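Local structure of possible substrate binding protein of ABC transporter system (Rhodopseudomonas palustris, 3N0X) at residues T39-D43 and G44-V48. The protein probably binds a branched-chain amino acid or related ligand as the substrate-binding component of an ABC transporter. Sequence-based numbering, arbitrary orientation.
Sequences TMTLD and GRKIV
Leu42 and Arg45 form an antiparallel hydrogen-bonded pair that closes a type I' turn, with Leu42 N to Arg45 O at 2.8 Å and Arg45 N to Leu42 O at 2.9 Å, and a third backbone bond, Ile47 N to Met40 O, is nearly straight at 175°.

Arg45 and Asp43 meet through water 2. The water lies in the guanidinium plane at its edge, accepts from Arg45 NH1 at 2.6 Å and donates to Asp43 OD2. The direct gap from NH1 to OD2 is 4.3 Å, too long for a salt bridge; OD2 has its salt bridge with Lys303. An alanine in place of Arg45 would probably leave water 2 without its NH1 donor and the Asp43 carboxylate with Lys303 but no water link across the turn. In one of two Thr41 conformers, water 1 joins Gly44 N to Thr41 OG1.

On the face of Thr41 and Lys46, the lysine also has two conformers. In one, its chain bends at chi2 and chi3 (59° and 41°), which carries it back over the Met40 carbonyl. NZ then donates to Thr39 O at 2.9 Å, in the carbonyl plane, and CE rests on Thr41 CG2. Thr39 OG1 accepts from Thr41 N, an ST turn that leads into the hairpin, and is also hydrogen-bonded to Thr36 O.

Apolar groups gather at Ile47. Its CG2 meets the selenomethionine methyl, Met40 CE, at 4.1 Å, and the two side chains cross at about a right angle. Ile47 CD1 reaches Leu42 CB. Helix 18-35 packs on Met40 and Ile47, and helix 283-302 on Leu42.

This is a beta hairpin with a two-residue loop, Asp43-Gly44, both with positive phi in a type I' turn, at the edge of a mixed sheet in the periplasmic binding protein fold.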
ATOM      1  N   THR A  39       3.124 -20.828 -18.856  1.00 18.59           N
ATOM      2  CA  THR A  39       3.056 -22.276 -18.652  1.00 18.49           C
ATOM      3  C   THR A  39       2.352 -22.679 -17.362  1.00 18.91           C
ATOM      4  O   THR A  39       1.887 -23.816 -17.238  1.00 19.95           O
ATOM      5  CB  THR A  39       4.442 -22.948 -18.640  1.00 19.47           C
ATOM      6  OG1 THR A  39       5.166 -22.598 -17.453  1.00 20.12           O
ATOM      7  CG2 THR A  39       5.247 -22.615 -19.965  1.00 22.01           C
HETATM    8  N   MSE A  40       2.287 -21.762 -16.396  1.00 18.03           N
HETATM    9  CA  MSE A  40       1.803 -22.094 -15.049  1.00 19.83           C
HETATM   10  C   MSE A  40       2.525 -23.315 -14.441  1.00 20.54           C
HETATM   11  O   MSE A  40       1.944 -24.083 -13.686  1.00 20.43           O
HETATM   12  CB  MSE A  40       0.262 -22.238 -15.024  1.00 20.36           C
HETATM   13  CG  MSE A  40      -0.492 -20.953 -15.312  1.00 20.80           C
HETATM   14 SE   MSE A  40      -0.169 -19.544 -13.979  0.75 23.74          SE
HETATM   15  CE  MSE A  40      -1.167 -20.262 -12.522  1.00 24.92           C
ATOM     16  N   THR A  41       3.787 -23.504 -14.809  1.00 20.65           N
ATOM     17  CA  THR A  41       4.635 -24.526 -14.202  0.50 22.58           C
ATOM     18  C   THR A  41       5.932 -23.872 -13.805  1.00 23.44           C
ATOM     19  O   THR A  41       6.404 -22.964 -14.484  1.00 22.13           O
ATOM     20  CB  THR A  41       4.985 -25.703 -15.135  0.50 24.13           C
ATOM     21  OG1 THR A  41       5.853 -25.252 -16.186  0.50 27.64           O
ATOM     22  CG2 THR A  41       3.714 -26.322 -15.720  0.50 24.57           C
ATOM     23  N   LEU A  42       6.500 -24.359 -12.703  1.00 23.89           N
ATOM     24  CA  LEU A  42       7.737 -23.851 -12.138  1.00 25.74           C
ATOM     25  C   LEU A  42       8.598 -25.034 -11.724  1.00 26.89           C
ATOM     26  O   LEU A  42       8.209 -25.793 -10.829  1.00 27.41           O
ATOM     27  CB  LEU A  42       7.445 -22.983 -10.898  1.00 25.72           C
ATOM     28  CG  LEU A  42       8.674 -22.349 -10.234  1.00 27.40           C
ATOM     29  CD1 LEU A  42       9.347 -21.329 -11.166  1.00 28.59           C
ATOM     30  CD2 LEU A  42       8.225 -21.682  -8.918  1.00 26.61           C
ATOM     31  N   ASP A  43       9.751 -25.186 -12.371  1.00 30.52           N
ATOM     32  CA  ASP A  43      10.676 -26.288 -12.064  1.00 32.76           C
ATOM     33  C   ASP A  43       9.903 -27.622 -12.044  1.00 33.93           C
ATOM     34  O   ASP A  43      10.055 -28.411 -11.110  1.00 34.41           O
ATOM     35  CB  ASP A  43      11.364 -26.045 -10.709  1.00 33.59           C
ATOM     36  CG  ASP A  43      12.260 -24.815 -10.717  1.00 38.22           C
ATOM     37  OD1 ASP A  43      12.731 -24.409 -11.802  1.00 46.25           O
ATOM     38  OD2 ASP A  43      12.513 -24.254  -9.628  1.00 44.88           O
ATOM     39  N   GLY A  44       9.035 -27.826 -13.036  1.00 34.24           N
ATOM     40  CA  GLY A  44       8.253 -29.065 -13.149  1.00 35.87           C
ATOM     41  C   GLY A  44       6.949 -29.138 -12.354  1.00 36.64           C
ATOM     42  O   GLY A  44       6.132 -30.048 -12.565  1.00 36.89           O
ATOM     43  N   ARG A  45       6.741 -28.208 -11.425  1.00 34.12           N
ATOM     44  CA  ARG A  45       5.542 -28.225 -10.608  1.00 33.62           C
ATOM     45  C   ARG A  45       4.463 -27.408 -11.286  1.00 29.37           C
ATOM     46  O   ARG A  45       4.697 -26.250 -11.620  1.00 26.52           O
ATOM     47  CB  ARG A  45       5.812 -27.587  -9.223  1.00 35.14           C
ATOM     48  CG  ARG A  45       6.954 -28.197  -8.361  1.00 44.80           C
ATOM     49  CD  ARG A  45       6.974 -27.538  -6.926  1.00 51.27           C
ATOM     50  NE  ARG A  45       8.208 -27.797  -6.153  1.00 56.48           N
ATOM     51  CZ  ARG A  45       9.392 -27.223  -6.393  1.00 54.74           C
ATOM     52  NH1 ARG A  45       9.545 -26.359  -7.397  1.00 56.60           N
ATOM     53  NH2 ARG A  45      10.438 -27.517  -5.637  1.00 54.01           N
ATOM     54  N   LYS A  46       3.274 -27.974 -11.442  1.00 26.17           N
ATOM     55  CA  LYS A  46       2.133 -27.212 -11.931  0.60 25.82           C
ATOM     56  C   LYS A  46       1.665 -26.290 -10.800  1.00 24.51           C
ATOM     57  O   LYS A  46       1.545 -26.710  -9.658  1.00 24.85           O
ATOM     58  CB  LYS A  46       0.997 -28.127 -12.401  0.60 27.48           C
ATOM     59  CG  LYS A  46      -0.414 -27.470 -12.601  0.60 25.87           C
ATOM     60  CD  LYS A  46      -0.523 -26.332 -13.606  0.60 27.81           C
ATOM     61  CE  LYS A  46       0.270 -26.577 -14.878  0.60 20.57           C
ATOM     62  NZ  LYS A  46      -0.002 -25.590 -15.938  0.60 32.03           N
ATOM     63  N   ILE A  47       1.434 -25.028 -11.124  1.00 21.07           N
ATOM     64  CA  ILE A  47       0.967 -24.057 -10.103  1.00 20.33           C
ATOM     65  C   ILE A  47      -0.549 -24.073 -10.087  1.00 22.31           C
ATOM     66  O   ILE A  47      -1.167 -23.896 -11.116  1.00 23.95           O
ATOM     67  CB  ILE A  47       1.457 -22.633 -10.382  1.00 18.61           C
ATOM     68  CG1 ILE A  47       2.979 -22.642 -10.530  1.00 19.39           C
ATOM     69  CG2 ILE A  47       0.959 -21.670  -9.271  1.00 21.08           C
ATOM     70  CD1 ILE A  47       3.646 -21.312 -10.830  1.00 18.76           C
ATOM     71  N   VAL A  48      -1.125 -24.290  -8.900  1.00 20.78           N
ATOM     72  CA  VAL A  48      -2.578 -24.299  -8.707  1.00 21.82           C
ATOM     73  C   VAL A  48      -2.920 -23.273  -7.629  1.00 20.36           C
ATOM     74  O   VAL A  48      -2.336 -23.274  -6.556  1.00 20.99           O
ATOM     75  CB  VAL A  48      -3.084 -25.715  -8.275  1.00 24.83           C
ATOM     76  CG1 VAL A  48      -4.598 -25.708  -7.956  1.00 27.74           C
ATOM     77  CG2 VAL A  48      -2.730 -26.744  -9.371  1.00 26.59           C
TER
HETATM   78  O   HOH W   1       8.692 -26.096 -15.381  1.00 37.82           O
HETATM   79  O   HOH W   2      11.752 -24.964  -7.272  1.00 34.68           O